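Local atomic coordinates of carbamate kinase (Mycoplasma penetrans, PDB entry 4AXS), a protein that probably acts as a carbamate kinase, transferring a phosphoryl group between carbamoyl phosphate and ADP, with ATP and carbamate as the other pair. Residues 55-68 with 111-124. Sequence-based numbering, arbitrary orientation.
Sequences AALIQEGHEVIVGH and MLTAISNELKKLNI
With CG set anti to its own carbonyl carbon and the chain bent only at chi3 (69°), M111 carries its sulfur to H68 and its methyl to V66; the H68 ring is swung between its backbone N and carbonyl carbon (chi1 68°). The pairing illustrates how the alpha/beta sandwich of the amino acid kinase family is built: helix 96-121 packs at once against the end of helix 48-59 and the strand 64-68 that follows it, which lies between strands 27-31 and 205-207, V66 being bonded through its backbone to C206 and V208.

At the strand end, M111 CE lies 3.5 Å from V66 CG1, while M111 SD approaches the H68 ring obliquely, 4.2 Å from its centroid, a sulfur-aromatic contact. Y130 hydrogen-bonds H68 NE2, helping to fix the ring's orientation, and I207 of strand 205-207 packs on both V66 and M111.

Further along, the axes of segments 55-59 and 111-121 approach to 9.4 Å and cross at -49°. A55 sits at this close approach, its CA 5.1 Å from the CA of L119. A55 CB touches L122 CD1 at 3.4 Å and also meets E118 CB and L119 CD2. L119 CD2 also reaches I58 CG1 at 3.8 Å, the two side chains crossing at about a right angle.

Helix 96-121 finishes in a Schellman motif, with I124 N bonded to L119 O and N123, at positive phi, bonded through its N to K120 O. The turn brings I124 back toward helix 48-59, and the extended chain of Q59 runs across both L122 and I124: Q59 OE1 lies against CB and both methyls of L122, nearest CB at 3.6 Å, a plain van der Waals contact, and Q59 CG meets I124 CD1 at 3.6 Å.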
ATOM      1  N   ALA A  55      14.986  13.994   2.357  1.00 52.81           N
ATOM      2  CA  ALA A  55      14.558  15.370   2.185  1.00 54.03           C
ATOM      3  C   ALA A  55      15.701  16.215   1.625  1.00 58.39           C
ATOM      4  O   ALA A  55      15.531  16.903   0.615  1.00 59.72           O
ATOM      5  CB  ALA A  55      14.060  15.938   3.501  1.00 52.65           C
ATOM      6  N   ALA A  56      16.869  16.134   2.268  1.00 56.85           N
ATOM      7  CA  ALA A  56      18.013  16.995   1.932  1.00 57.00           C
ATOM      8  C   ALA A  56      18.503  16.885   0.490  1.00 58.71           C
ATOM      9  O   ALA A  56      19.015  17.856  -0.063  1.00 59.42           O
ATOM     10  CB  ALA A  56      19.167  16.768   2.900  1.00 52.43           C
ATOM     11  N   LEU A  57      18.357  15.708  -0.110  1.00 53.87           N
ATOM     12  CA  LEU A  57      18.757  15.511  -1.497  1.00 54.15           C
ATOM     13  C   LEU A  57      17.767  16.184  -2.436  1.00 57.54           C
ATOM     14  O   LEU A  57      18.151  16.748  -3.466  1.00 56.88           O
ATOM     15  CB  LEU A  57      18.863  14.020  -1.830  1.00 52.94           C
ATOM     16  CG  LEU A  57      19.905  13.198  -1.067  1.00 55.50           C
ATOM     17  CD1 LEU A  57      19.781  11.736  -1.420  1.00 54.88           C
ATOM     18  CD2 LEU A  57      21.323  13.696  -1.349  1.00 59.57           C
ATOM     19  N   ILE A  58      16.488  16.111  -2.074  1.00 60.79           N
ATOM     20  CA  ILE A  58      15.429  16.738  -2.857  1.00 59.83           C
ATOM     21  C   ILE A  58      15.686  18.238  -2.933  1.00 67.50           C
ATOM     22  O   ILE A  58      15.253  18.911  -3.878  1.00 69.12           O
ATOM     23  CB  ILE A  58      14.051  16.526  -2.231  1.00 60.83           C
ATOM     24  CG1 ILE A  58      13.816  15.048  -1.903  1.00 61.23           C
ATOM     25  CG2 ILE A  58      12.977  17.058  -3.160  1.00 67.34           C
ATOM     26  CD1 ILE A  58      13.763  14.154  -3.114  1.00 59.12           C
ATOM     27  N   GLN A  59      16.381  18.754  -1.918  1.00 62.47           N
ATOM     28  CA  GLN A  59      16.897  20.115  -1.947  1.00 63.08           C
ATOM     29  C   GLN A  59      18.084  20.455  -2.844  1.00 65.96           C
ATOM     30  O   GLN A  59      18.093  21.492  -3.514  1.00 66.72           O
ATOM     31  CB  GLN A  59      17.517  20.481  -0.605  1.00 63.38           C
ATOM     32  CG  GLN A  59      16.530  20.827   0.476  1.00 60.60           C
ATOM     33  CD  GLN A  59      17.197  21.556   1.626  1.00 69.83           C
ATOM     34  OE1 GLN A  59      16.528  22.128   2.488  1.00 70.34           O
ATOM     35  NE2 GLN A  59      18.533  21.544   1.643  1.00 64.01           N
ATOM     36  N   GLU A  60      19.081  19.574  -2.847  1.00 60.88           N
ATOM     37  CA  GLU A  60      20.241  19.696  -3.732  1.00 62.84           C
ATOM     38  C   GLU A  60      19.875  19.566  -5.206  1.00 70.88           C
ATOM     39  O   GLU A  60      20.747  19.669  -6.083  1.00 70.16           O
ATOM     40  CB  GLU A  60      21.279  18.612  -3.425  1.00 60.91           C
ATOM     41  CG  GLU A  60      22.292  18.965  -2.341  1.00 65.71           C
ATOM     42  CD  GLU A  60      21.736  18.861  -0.933  1.00 62.31           C
ATOM     43  OE1 GLU A  60      20.778  19.597  -0.612  1.00 66.07           O
ATOM     44  OE2 GLU A  60      22.270  18.046  -0.143  1.00 60.10           O
ATOM     45  N   GLY A  61      18.586  19.354  -5.475  1.00 62.12           N
ATOM     46  CA  GLY A  61      18.095  19.309  -6.838  1.00 63.13           C
ATOM     47  C   GLY A  61      17.913  17.902  -7.371  1.00 67.40           C
ATOM     48  O   GLY A  61      17.470  17.710  -8.513  1.00 63.33           O
ATOM     49  N   HIS A  62      18.252  16.916  -6.542  1.00 66.43           N
ATOM     50  CA  HIS A  62      18.137  15.510  -6.932  1.00 64.54           C
ATOM     51  C   HIS A  62      16.699  14.973  -6.912  1.00 61.35           C
ATOM     52  O   HIS A  62      15.855  15.428  -6.134  1.00 54.36           O
ATOM     53  CB  HIS A  62      19.016  14.632  -6.046  1.00 59.97           C
ATOM     54  CG  HIS A  62      20.461  15.021  -6.058  1.00 69.67           C
ATOM     55  ND1 HIS A  62      21.279  14.814  -7.149  1.00 74.64           N
ATOM     56  CD2 HIS A  62      21.236  15.599  -5.110  1.00 64.29           C
ATOM     57  CE1 HIS A  62      22.495  15.253  -6.872  1.00 65.93           C
ATOM     58  NE2 HIS A  62      22.494  15.737  -5.643  1.00 61.54           N
ATOM     59  N   GLU A  63      16.445  14.009  -7.793  1.00 57.82           N
ATOM     60  CA  GLU A  63      15.233  13.205  -7.752  1.00 60.83           C
ATOM     61  C   GLU A  63      15.543  11.946  -6.947  1.00 56.19           C
ATOM     62  O   GLU A  63      16.399  11.163  -7.341  1.00 59.40           O
ATOM     63  CB  GLU A  63      14.810  12.792  -9.167  1.00 62.39           C
ATOM     64  CG  GLU A  63      14.694  13.926 -10.187  1.00 61.14           C
ATOM     65  CD  GLU A  63      14.968  13.444 -11.606  1.00 64.38           C
ATOM     66  OE1 GLU A  63      16.162  13.266 -11.951  1.00 68.60           O
ATOM     67  OE2 GLU A  63      13.999  13.226 -12.370  1.00 50.44           O
ATOM     68  N   VAL A  64      14.860  11.756  -5.820  1.00 57.39           N
ATOM     69  CA  VAL A  64      15.058  10.565  -4.998  1.00 51.23           C
ATOM     70  C   VAL A  64      13.882   9.608  -5.121  1.00 53.67           C
ATOM     71  O   VAL A  64      12.774   9.901  -4.665  1.00 55.85           O
ATOM     72  CB  VAL A  64      15.268  10.902  -3.495  1.00 54.00           C
ATOM     73  CG1 VAL A  64      15.547   9.632  -2.692  1.00 48.59           C
ATOM     74  CG2 VAL A  64      16.394  11.913  -3.306  1.00 50.15           C
ATOM     75  N   ILE A  65      14.132   8.468  -5.753  1.00 52.40           N
ATOM     76  CA  ILE A  65      13.189   7.362  -5.775  1.00 44.18           C
ATOM     77  C   ILE A  65      13.461   6.500  -4.546  1.00 45.34           C
ATOM     78  O   ILE A  65      14.590   6.082  -4.313  1.00 37.90           O
ATOM     79  CB  ILE A  65      13.387   6.514  -7.024  1.00 47.27           C
ATOM     80  CG1 ILE A  65      13.099   7.343  -8.282  1.00 53.57           C
ATOM     81  CG2 ILE A  65      12.489   5.280  -6.976  1.00 49.71           C
ATOM     82  CD1 ILE A  65      14.097   8.439  -8.582  1.00 51.92           C
ATOM     83  N   VAL A  66      12.433   6.242  -3.743  1.00 47.54           N
ATOM     84  CA  VAL A  66      12.659   5.561  -2.469  1.00 45.60           C
ATOM     85  C   VAL A  66      12.147   4.122  -2.420  1.00 42.38           C
ATOM     86  O   VAL A  66      11.111   3.802  -3.010  1.00 43.28           O
ATOM     87  CB  VAL A  66      12.087   6.370  -1.300  1.00 40.17           C
ATOM     88  CG1 VAL A  66      12.431   5.699   0.009  1.00 38.16           C
ATOM     89  CG2 VAL A  66      12.642   7.782  -1.333  1.00 36.91           C
ATOM     90  N   GLY A  67      12.889   3.264  -1.718  1.00 40.73           N
ATOM     91  CA  GLY A  67      12.571   1.852  -1.593  1.00 38.43           C
ATOM     92  C   GLY A  67      13.010   1.312  -0.245  1.00 39.18           C
ATOM     93  O   GLY A  67      13.703   1.999   0.495  1.00 40.20           O
ATOM     94  N   HIS A  68      12.606   0.086   0.084  1.00 38.85           N
ATOM     95  CA  HIS A  68      12.880  -0.481   1.403  1.00 37.71           C
ATOM     96  C   HIS A  68      12.672  -1.985   1.433  1.00 36.29           C
ATOM     97  O   HIS A  68      11.887  -2.527   0.654  1.00 35.22           O
ATOM     98  CB  HIS A  68      11.980   0.158   2.463  1.00 38.77           C
ATOM     99  CG  HIS A  68      10.531  -0.200   2.317  1.00 36.35           C
ATOM    100  ND1 HIS A  68       9.989  -1.347   2.855  1.00 31.88           N
ATOM    101  CD2 HIS A  68       9.516   0.442   1.694  1.00 33.41           C
ATOM    102  CE1 HIS A  68       8.706  -1.409   2.552  1.00 30.58           C
ATOM    103  NE2 HIS A  68       8.393  -0.333   1.854  1.00 36.11           N
ATOM    104  N   MET A 111       6.831   5.479   6.345  1.00 32.04           N
ATOM    105  CA  MET A 111       7.634   6.265   5.425  1.00 38.81           C
ATOM    106  C   MET A 111       6.882   7.472   4.850  1.00 41.34           C
ATOM    107  O   MET A 111       7.431   8.575   4.811  1.00 38.67           O
ATOM    108  CB  MET A 111       8.224   5.372   4.319  1.00 40.04           C
ATOM    109  CG  MET A 111       9.141   4.270   4.886  1.00 43.29           C
ATOM    110  SD  MET A 111      10.040   3.292   3.663  1.00 51.40           S
ATOM    111  CE  MET A 111      11.185   4.524   3.062  1.00 42.83           C
ATOM    112  N   LEU A 112       5.626   7.272   4.438  1.00 39.31           N
ATOM    113  CA  LEU A 112       4.837   8.339   3.820  1.00 35.41           C
ATOM    114  C   LEU A 112       4.679   9.550   4.729  1.00 37.30           C
ATOM    115  O   LEU A 112       4.807  10.688   4.284  1.00 37.44           O
ATOM    116  CB  LEU A 112       3.464   7.830   3.424  1.00 41.81           C
ATOM    117  CG  LEU A 112       2.837   8.543   2.231  1.00 44.80           C
ATOM    118  CD1 LEU A 112       3.819   8.541   1.062  1.00 40.68           C
ATOM    119  CD2 LEU A 112       1.531   7.851   1.857  1.00 39.48           C
ATOM    120  N   THR A 113       4.393   9.318   6.003  1.00 35.56           N
ATOM    121  CA  THR A 113       4.350  10.433   6.938  1.00 40.10           C
ATOM    122  C   THR A 113       5.724  11.097   7.003  1.00 46.76           C
ATOM    123  O   THR A 113       5.883  12.276   6.667  1.00 45.23           O
ATOM    124  CB  THR A 113       3.985   9.988   8.363  1.00 40.07           C
ATOM    125  OG1 THR A 113       2.673   9.420   8.381  1.00 43.78           O
ATOM    126  CG2 THR A 113       4.011  11.170   9.302  1.00 39.85           C
ATOM    127  N   ALA A 114       6.715  10.310   7.423  1.00 45.18           N
ATOM    128  CA  ALA A 114       8.025  10.832   7.780  1.00 40.95           C
ATOM    129  C   ALA A 114       8.673  11.646   6.670  1.00 47.45           C
ATOM    130  O   ALA A 114       9.215  12.732   6.913  1.00 50.30           O
ATOM    131  CB  ALA A 114       8.928   9.707   8.214  1.00 43.02           C
ATOM    132  N   ILE A 115       8.617  11.140   5.447  1.00 43.95           N
ATOM    133  CA  ILE A 115       9.324  11.815   4.370  1.00 45.93           C
ATOM    134  C   ILE A 115       8.539  13.038   3.916  1.00 49.25           C
ATOM    135  O   ILE A 115       9.118  14.052   3.521  1.00 53.09           O
ATOM    136  CB  ILE A 115       9.621  10.877   3.191  1.00 43.22           C
ATOM    137  CG1 ILE A 115      10.212  11.665   2.030  1.00 41.47           C
ATOM    138  CG2 ILE A 115       8.344  10.189   2.732  1.00 56.72           C
ATOM    139  CD1 ILE A 115      10.293  10.873   0.761  1.00 46.64           C
ATOM    140  N   SER A 116       7.217  12.933   3.967  1.00 50.15           N
ATOM    141  CA  SER A 116       6.359  14.093   3.769  1.00 47.05           C
ATOM    142  C   SER A 116       6.724  15.115   4.843  1.00 51.09           C
ATOM    143  O   SER A 116       6.999  16.280   4.546  1.00 52.89           O
ATOM    144  CB  SER A 116       4.879  13.697   3.891  1.00 46.20           C
ATOM    145  OG  SER A 116       4.343  13.226   2.660  1.00 40.13           O
ATOM    146  N   ASN A 117       6.743  14.663   6.092  1.00 46.88           N
ATOM    147  CA  ASN A 117       7.042  15.536   7.213  1.00 50.15           C
ATOM    148  C   ASN A 117       8.373  16.269   7.047  1.00 59.70           C
ATOM    149  O   ASN A 117       8.425  17.497   7.166  1.00 59.55           O
ATOM    150  CB  ASN A 117       7.023  14.751   8.519  1.00 44.70           C
ATOM    151  CG  ASN A 117       5.654  14.720   9.154  1.00 49.07           C
ATOM    152  OD1 ASN A 117       4.701  15.294   8.621  1.00 51.25           O
ATOM    153  ND2 ASN A 117       5.544  14.057  10.304  1.00 42.87           N
ATOM    154  N   GLU A 118       9.441  15.521   6.764  1.00 54.81           N
ATOM    155  CA  GLU A 118      10.764  16.118   6.594  1.00 54.11           C
ATOM    156  C   GLU A 118      10.799  17.145   5.465  1.00 58.33           C
ATOM    157  O   GLU A 118      11.378  18.215   5.619  1.00 61.25           O
ATOM    158  CB  GLU A 118      11.834  15.048   6.355  1.00 55.31           C
ATOM    159  CG  GLU A 118      12.051  14.105   7.522  1.00 51.70           C
ATOM    160  CD  GLU A 118      12.370  14.836   8.807  1.00 57.67           C
ATOM    161  OE1 GLU A 118      12.979  15.922   8.722  1.00 64.19           O
ATOM    162  OE2 GLU A 118      12.009  14.331   9.897  1.00 55.52           O
ATOM    163  N   LEU A 119      10.191  16.818   4.329  1.00 56.79           N
ATOM    164  CA  LEU A 119      10.141  17.756   3.208  1.00 58.92           C
ATOM    165  C   LEU A 119       9.478  19.077   3.606  1.00 65.80           C
ATOM    166  O   LEU A 119       9.823  20.132   3.071  1.00 68.62           O
ATOM    167  CB  LEU A 119       9.420  17.148   1.998  1.00 53.29           C
ATOM    168  CG  LEU A 119      10.165  16.027   1.268  1.00 58.12           C
ATOM    169  CD1 LEU A 119       9.291  15.345   0.227  1.00 47.10           C
ATOM    170  CD2 LEU A 119      11.454  16.549   0.633  1.00 56.08           C
ATOM    171  N   LYS A 120       8.534  19.020   4.545  1.00 63.95           N
ATOM    172  CA  LYS A 120       7.833  20.224   4.992  1.00 65.01           C
ATOM    173  C   LYS A 120       8.700  21.097   5.903  1.00 67.45           C
ATOM    174  O   LYS A 120       8.571  22.325   5.891  1.00 71.03           O
ATOM    175  CB  LYS A 120       6.503  19.875   5.678  1.00 58.81           C
ATOM    176  CG  LYS A 120       5.443  19.331   4.738  1.00 57.93           C
ATOM    177  CD  LYS A 120       4.289  18.650   5.496  1.00 64.08           C
ATOM    178  CE  LYS A 120       3.257  19.636   6.047  1.00 56.64           C
ATOM    179  NZ  LYS A 120       2.666  20.471   4.962  1.00 57.51           N
ATOM    180  N   LYS A 121       9.578  20.471   6.690  1.00 67.40           N
ATOM    181  CA  LYS A 121      10.498  21.231   7.547  1.00 72.01           C
ATOM    182  C   LYS A 121      11.322  22.182   6.699  1.00 67.87           C
ATOM    183  O   LYS A 121      11.708  23.260   7.147  1.00 71.34           O
ATOM    184  CB  LYS A 121      11.431  20.311   8.341  1.00 61.58           C
ATOM    185  CG  LYS A 121      10.702  19.326   9.216  1.00 63.41           C
ATOM    186  CD  LYS A 121      11.618  18.642  10.203  1.00 58.01           C
ATOM    187  CE  LYS A 121      10.811  17.699  11.081  1.00 60.62           C
ATOM    188  NZ  LYS A 121      11.508  17.297  12.330  1.00 61.01           N
ATOM    189  N   LEU A 122      11.574  21.768   5.463  1.00 67.17           N
ATOM    190  CA  LEU A 122      12.375  22.536   4.522  1.00 70.30           C
ATOM    191  C   LEU A 122      11.473  23.390   3.645  1.00 73.48           C
ATOM    192  O   LEU A 122      11.916  23.946   2.631  1.00 75.03           O
ATOM    193  CB  LEU A 122      13.179  21.584   3.639  1.00 68.26           C
ATOM    194  CG  LEU A 122      13.706  20.363   4.389  1.00 69.09           C
ATOM    195  CD1 LEU A 122      14.255  19.323   3.425  1.00 68.05           C
ATOM    196  CD2 LEU A 122      14.758  20.795   5.404  1.00 67.94           C
ATOM    197  N   ASN A 123      10.205  23.480   4.036  1.00 66.24           N
ATOM    198  CA  ASN A 123       9.216  24.182   3.242  1.00 68.19           C
ATOM    199  C   ASN A 123       9.358  23.894   1.753  1.00 66.75           C
ATOM    200  O   ASN A 123       9.394  24.806   0.924  1.00 62.50           O
ATOM    201  CB  ASN A 123       9.277  25.683   3.511  1.00 74.12           C
ATOM    202  CG  ASN A 123       8.007  26.202   4.137  1.00 72.96           C
ATOM    203  OD1 ASN A 123       7.957  26.454   5.341  1.00 73.36           O
ATOM    204  ND2 ASN A 123       6.958  26.338   3.327  1.00 68.54           N
ATOM    205  N   ILE A 124       9.450  22.611   1.424  1.00 66.64           N
ATOM    206  CA  ILE A 124       9.422  22.180   0.034  1.00 69.25           C
ATOM    207  C   ILE A 124       8.038  21.617  -0.310  1.00 65.58           C
ATOM    208  O   ILE A 124       7.357  21.028   0.540  1.00 59.72           O
ATOM    209  CB  ILE A 124      10.516  21.124  -0.261  1.00 64.38           C
ATOM    210  CG1 ILE A 124      11.822  21.488   0.456  1.00 69.78           C
ATOM    211  CG2 ILE A 124      10.731  20.987  -1.768  1.00 63.14           C
ATOM    212  CD1 ILE A 124      12.944  20.468   0.290  1.00 62.94           C
TER